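Local coordinates for pollen-specific leucine-rich repeat extensin-like protein 1 (Arabidopsis thaliana, PDB 6TME) that probably binds a partner protein or peptide through its leucine-rich repeats and ties it to the pollen cell wall through its extensin-like part, at residues S60-T65 and S125-G130; E183-D188 and S213-A218; K228-M233 and I239-N244. All blocks are in the same frame, centred on the assembly; numbering follows the deposited sequence.

Contact 1 (S60-T65 and S125-G130); sequences SDPFNT and SNRFCG. With SO4 (sulfate ion), chain L.
Arg127 reaches across to the chain at Ser60 and Pro62, and its guanidinium end does all the touching. From CB the side chain starts with CG anti to the carbonyl carbon, runs on extended, and turns about CG-CD (chi3 -56°), which swings NE and the flat group toward residues 60-65. CB, CG and CD meet nothing of that segment and only carry the group across; NE has its hydrogen-bond partner elsewhere in the structure. CZ already stands 4.2 Å from Ser60 OG, and NH2 makes the contact itself. NH2 donates a hydrogen bond to Ser60 OG at 3.1 Å, arriving at a bent 136°, with the oxygen lying 20° out of the guanidinium plane. The same NH2 lies 3.5 Å from Pro62 CG, so the proline ring, crossing the arginine obliquely, gives the group an apolar neighbour. A bond from NH2 to the carbonyl O of Asp103 adds a second acceptor. Ser60 suits its place because it is small and its hydroxyl both accepts from Arg127 and donates, weakly, to a sulfate probably from the crystallisation liquor: OG stands 3.2 Å from sulfate O2. Asp61 N gives the same ion a weak bond at 3.3 Å to O4. Were the arginine replaced by alanine, the Asp103 carbonyl and Ser60 OG would probably both lose the donor they share, and Pro62 CG its cover on that side. The contact joins the N-terminal cap region to strand 127-130 of the repeats, at the surface. One long cation serving neutral oxygens implies a directional tie; a second sulfate, about 3 Å from the Arg127 side chain, may partly balance its charge in the crystal.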
loop_
_atom_site.group_PDB
_atom_site.type_symbol
_atom_site.label_atom_id
_atom_site.label_comp_id
_atom_site.label_asym_id
_atom_site.label_seq_id
_atom_site.Cartn_x
_atom_site.Cartn_y
_atom_site.Cartn_z
ATOM N N SER A 60 -23.545 -3.756 -15.263
ATOM C CA SER A 60 -23.788 -2.335 -15.423
ATOM C C SER A 60 -22.484 -1.655 -15.799
ATOM O O SER A 60 -21.463 -1.836 -15.130
ATOM C CB SER A 60 -24.361 -1.729 -14.140
ATOM O OG SER A 60 -24.006 -0.373 -14.052
ATOM N N ASP A 61 -22.526 -0.876 -16.872
ATOM C CA ASP A 61 -21.355 -0.199 -17.422
ATOM C C ASP A 61 -21.762 1.253 -17.623
ATOM O O ASP A 61 -22.184 1.647 -18.716
ATOM C CB ASP A 61 -20.914 -0.857 -18.727
ATOM C CG ASP A 61 -19.696 -0.206 -19.335
ATOM O OD1 ASP A 61 -19.141 0.736 -18.731
ATOM O OD2 ASP A 61 -19.301 -0.650 -20.430
ATOM N N PRO A 62 -21.647 2.082 -16.585
ATOM C CA PRO A 62 -22.253 3.422 -16.658
ATOM C C PRO A 62 -21.700 4.306 -17.766
ATOM O O PRO A 62 -22.469 5.074 -18.357
ATOM C CB PRO A 62 -21.970 4.008 -15.266
ATOM C CG PRO A 62 -21.753 2.788 -14.374
ATOM C CD PRO A 62 -21.043 1.813 -15.271
ATOM N N PHE A 63 -20.403 4.247 -18.069
ATOM C CA PHE A 63 -19.854 5.098 -19.121
ATOM C C PHE A 63 -19.810 4.400 -20.478
ATOM O O PHE A 63 -19.089 4.854 -21.372
ATOM C CB PHE A 63 -18.457 5.593 -18.745
ATOM C CG PHE A 63 -18.406 6.319 -17.435
ATOM C CD1 PHE A 63 -18.880 7.614 -17.328
ATOM C CD2 PHE A 63 -17.880 5.701 -16.303
ATOM C CE1 PHE A 63 -18.831 8.285 -16.112
ATOM C CE2 PHE A 63 -17.833 6.363 -15.078
ATOM C CZ PHE A 63 -18.305 7.651 -14.986
ATOM N N ASN A 64 -20.553 3.300 -20.637
ATOM C CA ASN A 64 -20.601 2.536 -21.887
ATOM C C ASN A 64 -19.195 2.227 -22.389
ATOM O O ASN A 64 -18.909 2.275 -23.592
ATOM C CB ASN A 64 -21.427 3.272 -22.946
ATOM C CG ASN A 64 -22.839 3.568 -22.470
ATOM O OD1 ASN A 64 -23.295 4.713 -22.497
ATOM N ND2 ASN A 64 -23.529 2.538 -22.009
ATOM N N THR A 65 -18.314 1.904 -21.442
ATOM C CA THR A 65 -16.910 1.658 -21.748
ATOM C C THR A 65 -16.718 0.500 -22.727
ATOM O O THR A 65 -15.823 0.550 -23.576
ATOM C CB THR A 65 -16.152 1.419 -20.440
ATOM O OG1 THR A 65 -16.057 2.661 -19.720
ATOM C CG2 THR A 65 -14.745 0.839 -20.682
ATOM N N SER A 125 -11.245 1.413 -9.048
ATOM C CA SER A 125 -12.532 2.107 -8.948
ATOM C C SER A 125 -13.535 1.571 -9.966
ATOM O O SER A 125 -14.098 2.307 -10.778
ATOM C CB SER A 125 -12.363 3.625 -9.098
ATOM O OG SER A 125 -11.553 4.156 -8.047
ATOM N N ASN A 126 -13.737 0.260 -9.925
ATOM C CA ASN A 126 -14.873 -0.378 -10.578
ATOM C C ASN A 126 -15.717 -1.040 -9.500
ATOM O O ASN A 126 -15.453 -0.899 -8.304
ATOM C CB ASN A 126 -14.413 -1.371 -11.644
ATOM C CG ASN A 126 -13.987 -0.677 -12.928
ATOM O OD1 ASN A 126 -14.822 -0.371 -13.795
ATOM N ND2 ASN A 126 -12.699 -0.390 -13.042
ATOM N N ARG A 127 -16.736 -1.772 -9.917
ATOM C CA ARG A 127 -17.513 -2.522 -8.941
ATOM C C ARG A 127 -17.433 -4.001 -9.262
ATOM O O ARG A 127 -18.459 -4.689 -9.348
ATOM C CB ARG A 127 -18.957 -2.027 -8.914
ATOM C CG ARG A 127 -19.087 -0.644 -8.276
ATOM C CD ARG A 127 -20.438 -0.022 -8.563
ATOM N NE ARG A 127 -20.652 0.042 -10.005
ATOM C CZ ARG A 127 -21.832 0.262 -10.565
ATOM N NH1 ARG A 127 -22.892 0.425 -9.789
ATOM N NH2 ARG A 127 -21.948 0.301 -11.893
ATOM N N PHE A 128 -16.217 -4.489 -9.474
ATOM C CA PHE A 128 -16.023 -5.899 -9.759
ATOM C C PHE A 128 -16.151 -6.689 -8.466
ATOM O O PHE A 128 -15.513 -6.374 -7.457
ATOM C CB PHE A 128 -14.678 -6.142 -10.445
ATOM C CG PHE A 128 -14.665 -5.709 -11.897
ATOM C CD1 PHE A 128 -15.578 -6.250 -12.805
ATOM C CD2 PHE A 128 -13.769 -4.727 -12.347
ATOM C CE1 PHE A 128 -15.598 -5.829 -14.155
ATOM C CE2 PHE A 128 -13.765 -4.314 -13.684
ATOM C CZ PHE A 128 -14.688 -4.866 -14.594
ATOM N N CYS A 129 -16.977 -7.717 -8.500
ATOM C CA CYS A 129 -17.393 -8.375 -7.283
ATOM C C CYS A 129 -16.947 -9.830 -7.286
ATOM O O CYS A 129 -16.695 -10.434 -8.332
ATOM C CB CYS A 129 -18.912 -8.265 -7.129
ATOM N N GLY A 130 -16.859 -10.394 -6.093
ATOM C CA GLY A 130 -16.557 -11.801 -5.978
ATOM C C GLY A 130 -15.091 -12.041 -5.723
ATOM O O GLY A 130 -14.473 -11.306 -4.955
HETATM S S SO4 L . -26.375 1.027 -16.539
HETATM O O1 SO4 L . -27.497 1.646 -17.245
HETATM O O2 SO4 L . -26.887 0.282 -15.387
HETATM O O3 SO4 L . -25.467 2.082 -16.090
HETATM O O4 SO4 L . -25.675 0.112 -17.443
#

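Contact 2 (E183-D188 and S213-A218); sequences EIFDKD and SVVTFA
Phe185 and Phe217 approach from opposite directions and meet at their outer ends, CZ to CZ at 3.7 Å. The approach is oblique, the two ring planes being inclined at about 43°, with Phe217 CE1 4.0 Å from Phe185 CZ as the next neighbour. Val215 comes in differently, its CG1 lying near the plane of the Phe185 ring, at the edge, 4.2 Å from CE1. Phe185 reaches this far because its CG is anti to the carbonyl carbon (chi1 -65°), which carries the ring inward from the backbone of the 3-10 segment. Ile184 CG2 rests 3.6 Å above one face of that ring, offset toward the rim. Such packing is what builds the interior of a leucine-rich repeat solenoid: the 3-10 segment of the convex side sends an apolar side chain inward to meet those that rise from strand 214-216 and the turn after it on the concave side. Beta-branched valine is at home in a strand, and its short side chain reaches only the near edge of the Phe185 ring, while the long, flat phenylalanines bring their CZ atoms together in the interior. The Phe217 ring also lies nearly parallel to that of Phe241, at about 5°, and meets Phe222 edge-to-face.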
loop_
_atom_site.group_PDB
_atom_site.type_symbol
_atom_site.label_atom_id
_atom_site.label_comp_id
_atom_site.label_asym_id
_atom_site.label_seq_id
_atom_site.Cartn_x
_atom_site.Cartn_y
_atom_site.Cartn_z
ATOM N N GLU A 183 4.046 -15.814 2.926
ATOM C CA GLU A 183 4.916 -15.911 1.762
ATOM C C GLU A 183 4.814 -14.700 0.835
ATOM O O GLU A 183 5.680 -14.547 -0.031
ATOM C CB GLU A 183 4.613 -17.211 1.000
ATOM C CG GLU A 183 3.157 -17.417 0.589
ATOM C CD GLU A 183 2.330 -18.182 1.628
ATOM O OE1 GLU A 183 2.659 -18.112 2.832
ATOM O OE2 GLU A 183 1.349 -18.860 1.235
ATOM N N ILE A 184 3.810 -13.824 1.005
ATOM C CA ILE A 184 3.693 -12.638 0.152
ATOM C C ILE A 184 4.948 -11.774 0.233
ATOM O O ILE A 184 5.330 -11.137 -0.755
ATOM C CB ILE A 184 2.432 -11.813 0.504
ATOM C CG1 ILE A 184 2.171 -10.740 -0.553
ATOM C CG2 ILE A 184 2.631 -11.056 1.797
ATOM C CD1 ILE A 184 1.757 -11.278 -1.895
ATOM N N PHE A 185 5.618 -11.741 1.390
ATOM C CA PHE A 185 6.832 -10.940 1.514
ATOM C C PHE A 185 8.064 -11.635 0.943
ATOM O O PHE A 185 9.133 -11.009 0.885
ATOM C CB PHE A 185 7.034 -10.527 2.987
ATOM C CG PHE A 185 5.947 -9.617 3.478
ATOM C CD1 PHE A 185 5.823 -8.336 2.959
ATOM C CD2 PHE A 185 4.992 -10.066 4.370
ATOM C CE1 PHE A 185 4.790 -7.497 3.353
ATOM C CE2 PHE A 185 3.961 -9.235 4.768
ATOM C CZ PHE A 185 3.864 -7.943 4.253
ATOM N N ASP A 186 7.933 -12.894 0.493
ATOM C CA ASP A 186 9.012 -13.578 -0.222
ATOM C C ASP A 186 9.065 -13.195 -1.702
ATOM O O ASP A 186 10.134 -13.290 -2.312
ATOM C CB ASP A 186 8.866 -15.103 -0.122
ATOM C CG ASP A 186 8.795 -15.606 1.310
ATOM O OD1 ASP A 186 9.547 -15.102 2.172
ATOM O OD2 ASP A 186 7.967 -16.510 1.571
ATOM N N LYS A 187 7.939 -12.812 -2.308
ATOM C CA LYS A 187 7.985 -12.293 -3.675
ATOM C C LYS A 187 8.816 -11.012 -3.715
ATOM O O LYS A 187 8.940 -10.299 -2.714
ATOM C CB LYS A 187 6.576 -12.000 -4.194
ATOM C CG LYS A 187 5.529 -13.075 -3.933
ATOM C CD LYS A 187 5.632 -14.185 -4.949
ATOM C CE LYS A 187 5.149 -13.740 -6.326
ATOM N NZ LYS A 187 5.806 -14.551 -7.379
ATOM N N ASP A 188 9.384 -10.698 -4.881
ATOM C CA ASP A 188 10.135 -9.441 -4.984
ATOM C C ASP A 188 9.224 -8.288 -5.435
ATOM O O ASP A 188 9.412 -7.639 -6.448
ATOM C CB ASP A 188 11.374 -9.614 -5.866
ATOM C CG ASP A 188 11.065 -9.850 -7.346
ATOM O OD1 ASP A 188 12.040 -10.109 -8.087
ATOM O OD2 ASP A 188 9.894 -9.791 -7.783
ATOM N N SER A 213 9.509 -1.066 -1.651
ATOM C CA SER A 213 9.705 0.335 -1.306
ATOM C C SER A 213 8.507 0.940 -0.572
ATOM O O SER A 213 8.691 1.916 0.163
ATOM C CB SER A 213 10.024 1.148 -2.566
ATOM O OG SER A 213 8.888 1.249 -3.406
ATOM N N VAL A 214 7.298 0.398 -0.735
ATOM C CA VAL A 214 6.129 0.887 0.000
ATOM C C VAL A 214 5.252 -0.295 0.384
ATOM O O VAL A 214 4.970 -1.161 -0.457
ATOM C CB VAL A 214 5.303 1.925 -0.798
ATOM C CG1 VAL A 214 4.833 1.384 -2.170
ATOM C CG2 VAL A 214 4.093 2.380 0.013
ATOM N N VAL A 215 4.822 -0.333 1.657
ATOM C CA VAL A 215 3.874 -1.321 2.168
ATOM C C VAL A 215 2.812 -0.598 3.000
ATOM O O VAL A 215 3.154 0.151 3.921
ATOM C CB VAL A 215 4.560 -2.398 3.037
ATOM C CG1 VAL A 215 3.544 -3.443 3.426
ATOM C CG2 VAL A 215 5.778 -3.035 2.344
ATOM N N THR A 216 1.530 -0.829 2.698
ATOM C CA THR A 216 0.446 -0.298 3.515
ATOM C C THR A 216 -0.387 -1.427 4.113
ATOM O O THR A 216 -0.781 -2.368 3.402
ATOM C CB THR A 216 -0.451 0.673 2.722
ATOM O OG1 THR A 216 -1.179 -0.006 1.684
ATOM C CG2 THR A 216 0.392 1.809 2.126
ATOM N N PHE A 217 -0.617 -1.337 5.435
ATOM C CA PHE A 217 -1.506 -2.207 6.209
ATOM C C PHE A 217 -2.685 -1.448 6.800
ATOM O O PHE A 217 -3.505 -2.058 7.503
ATOM C CB PHE A 217 -0.778 -2.851 7.400
ATOM C CG PHE A 217 0.401 -3.672 7.050
ATOM C CD1 PHE A 217 0.259 -5.031 6.798
ATOM C CD2 PHE A 217 1.664 -3.108 7.030
ATOM C CE1 PHE A 217 1.363 -5.816 6.491
ATOM C CE2 PHE A 217 2.774 -3.878 6.713
ATOM C CZ PHE A 217 2.621 -5.239 6.442
ATOM N N ALA A 218 -2.740 -0.127 6.603
ATOM C CA ALA A 218 -3.691 0.735 7.302
ATOM C C ALA A 218 -5.116 0.186 7.233
ATOM O O ALA A 218 -5.502 -0.454 6.260
ATOM C CB ALA A 218 -3.642 2.139 6.693
#

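Contact 3 (K228-M233 and I239-N244); sequences KTIGQM and IVFIGN
Ile230 pushes its CD1 toward the rim of the Phe241 ring, meeting CZ near the ring plane at 4.1 Å; the two side chains come from opposite directions. With CG1 anti to the backbone N (chi1 -169°) and chi2 extended, the isoleucine carries its methyl well inward from the 3-10 segment 228-232. There Ile230 CD1 also lies 4.4 Å from Ile239 CD1. Met233 supplies the third inward group: its chain crosses Ile239 at about a right angle, and CE touches Ile239 CD1 at 4.1 Å, the bend at chi3 turning that methyl round. This is the standard core of a leucine-rich repeat, in which the convex 3-10 segment closes on the following concave strand, here 238-240, and the turn after it, through aliphatic ends and the rim of one aromatic ring. Isoleucine suits both the strand and the 3-10 segment because its branched bulk is apolar throughout, whereas the flexible, unbranched methionine lets CE turn onto Ile239 CD1. Beyond the pair, Met233 rests on Val215 and the Phe241 ring lies against Phe263. Just past the strand, Asn244 ND2 donates to Phe241 O at 3.0 Å, coming from above the carbonyl plane, and also to the O of Phe217, tying successive turns together.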
loop_
_atom_site.group_PDB
_atom_site.type_symbol
_atom_site.label_atom_id
_atom_site.label_comp_id
_atom_site.label_asym_id
_atom_site.label_seq_id
_atom_site.Cartn_x
_atom_site.Cartn_y
_atom_site.Cartn_z
ATOM N N LYS A 228 10.216 -8.138 15.092
ATOM C CA LYS A 228 11.587 -7.640 15.208
ATOM C C LYS A 228 12.327 -7.654 13.872
ATOM O O LYS A 228 13.289 -6.891 13.702
ATOM C CB LYS A 228 12.378 -8.469 16.233
ATOM C CG LYS A 228 12.200 -8.073 17.695
ATOM N N THR A 229 11.902 -8.510 12.928
ATOM C CA THR A 229 12.491 -8.615 11.589
ATOM C C THR A 229 12.230 -7.393 10.712
ATOM O O THR A 229 12.839 -7.288 9.639
ATOM C CB THR A 229 11.965 -9.867 10.855
ATOM O OG1 THR A 229 10.543 -9.939 10.983
ATOM C CG2 THR A 229 12.567 -11.141 11.438
ATOM N N ILE A 230 11.362 -6.469 11.135
ATOM C CA ILE A 230 11.119 -5.260 10.349
ATOM C C ILE A 230 12.414 -4.527 10.015
ATOM O O ILE A 230 12.503 -3.837 8.990
ATOM C CB ILE A 230 10.146 -4.338 11.090
ATOM C CG1 ILE A 230 9.694 -3.221 10.150
ATOM C CG2 ILE A 230 10.819 -3.743 12.356
ATOM C CD1 ILE A 230 8.390 -2.595 10.552
ATOM N N GLY A 231 13.436 -4.656 10.866
ATOM C CA GLY A 231 14.694 -3.988 10.598
ATOM C C GLY A 231 15.414 -4.499 9.372
ATOM O O GLY A 231 16.282 -3.799 8.840
ATOM N N GLN A 232 15.067 -5.692 8.902
ATOM C CA GLN A 232 15.758 -6.294 7.770
ATOM C C GLN A 232 15.162 -5.910 6.414
ATOM O O GLN A 232 15.754 -6.248 5.383
ATOM C CB GLN A 232 15.783 -7.820 7.929
ATOM C CG GLN A 232 16.749 -8.282 9.024
ATOM C CD GLN A 232 16.423 -9.661 9.568
ATOM O OE1 GLN A 232 15.818 -9.793 10.632
ATOM N NE2 GLN A 232 16.846 -10.696 8.851
ATOM N N MET A 233 14.037 -5.194 6.381
ATOM C CA MET A 233 13.459 -4.763 5.108
ATOM C C MET A 233 14.436 -3.882 4.341
ATOM O O MET A 233 14.880 -2.839 4.831
ATOM C CB MET A 233 12.151 -4.017 5.346
ATOM C CG MET A 233 11.120 -4.871 6.047
ATOM S SD MET A 233 9.601 -3.995 6.467
ATOM C CE MET A 233 8.761 -3.953 4.901
ATOM N N ILE A 239 5.973 2.989 5.116
ATOM C CA ILE A 239 5.204 1.912 5.731
ATOM C C ILE A 239 4.089 2.535 6.560
ATOM O O ILE A 239 4.324 3.461 7.342
ATOM C CB ILE A 239 6.086 0.971 6.579
ATOM C CG1 ILE A 239 5.298 -0.280 6.984
ATOM C CG2 ILE A 239 6.690 1.680 7.817
ATOM C CD1 ILE A 239 6.120 -1.554 6.916
ATOM N N VAL A 240 2.866 2.057 6.365
ATOM C CA VAL A 240 1.685 2.685 6.942
ATOM C C VAL A 240 0.862 1.619 7.658
ATOM O O VAL A 240 0.413 0.656 7.025
ATOM C CB VAL A 240 0.851 3.394 5.866
ATOM C CG1 VAL A 240 -0.323 4.125 6.493
ATOM C CG2 VAL A 240 1.743 4.367 5.078
ATOM N N PHE A 241 0.686 1.792 8.978
ATOM C CA PHE A 241 -0.067 0.898 9.851
ATOM C C PHE A 241 -1.334 1.528 10.423
ATOM O O PHE A 241 -1.977 0.907 11.277
ATOM C CB PHE A 241 0.763 0.466 11.066
ATOM C CG PHE A 241 2.000 -0.300 10.758
ATOM C CD1 PHE A 241 1.949 -1.667 10.509
ATOM C CD2 PHE A 241 3.237 0.323 10.834
ATOM C CE1 PHE A 241 3.113 -2.383 10.262
ATOM C CE2 PHE A 241 4.399 -0.377 10.592
ATOM C CZ PHE A 241 4.344 -1.734 10.310
ATOM N N ILE A 242 -1.676 2.756 10.034
ATOM C CA ILE A 242 -2.814 3.488 10.586
ATOM C C ILE A 242 -4.022 2.589 10.855
ATOM O O ILE A 242 -4.550 1.942 9.942
ATOM C CB ILE A 242 -3.236 4.636 9.648
ATOM C CG1 ILE A 242 -2.060 5.512 9.295
ATOM C CG2 ILE A 242 -4.329 5.493 10.295
ATOM C CD1 ILE A 242 -2.439 6.605 8.323
ATOM N N GLY A 243 -4.494 2.574 12.099
ATOM C CA GLY A 243 -5.826 2.065 12.358
ATOM C C GLY A 243 -5.929 0.556 12.323
ATOM O O GLY A 243 -6.645 -0.004 11.499
ATOM N N ASN A 244 -5.181 -0.111 13.192
ATOM C CA ASN A 244 -5.250 -1.554 13.338
ATOM C C ASN A 244 -5.385 -1.827 14.835
ATOM O O ASN A 244 -5.751 -0.955 15.633
ATOM C CB ASN A 244 -4.028 -2.231 12.705
ATOM C CG ASN A 244 -4.168 -2.392 11.204
ATOM O OD1 ASN A 244 -4.934 -3.232 10.725
ATOM N ND2 ASN A 244 -3.429 -1.583 10.449
#

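Contacts 2 and 3 belong to the buried core, contact 1 to the surface near the N-terminal end. Contacts 2 and 3 are neighbours, with centres about 10 Å apart, on adjacent parallel strands, and Phe217 N lies 2.7 Å from Val240 O, a probable hydrogen bond. Both pack by apolar groups alone, but in contact 3 the 3-10 segment 228-232 meets the very next strand, 238-240, and its turn, whereas in contact 2 segment 183-185 meets strand 214-216 and its turn, beyond the intervening strand 191-193. Contact 1, about 28 Å from contact 2 centre to centre, joins a cap loop to strand 127-130 of a different sheet; its chemistry is polar and directional, where a sulfate probably from the crystallisation liquor has settled.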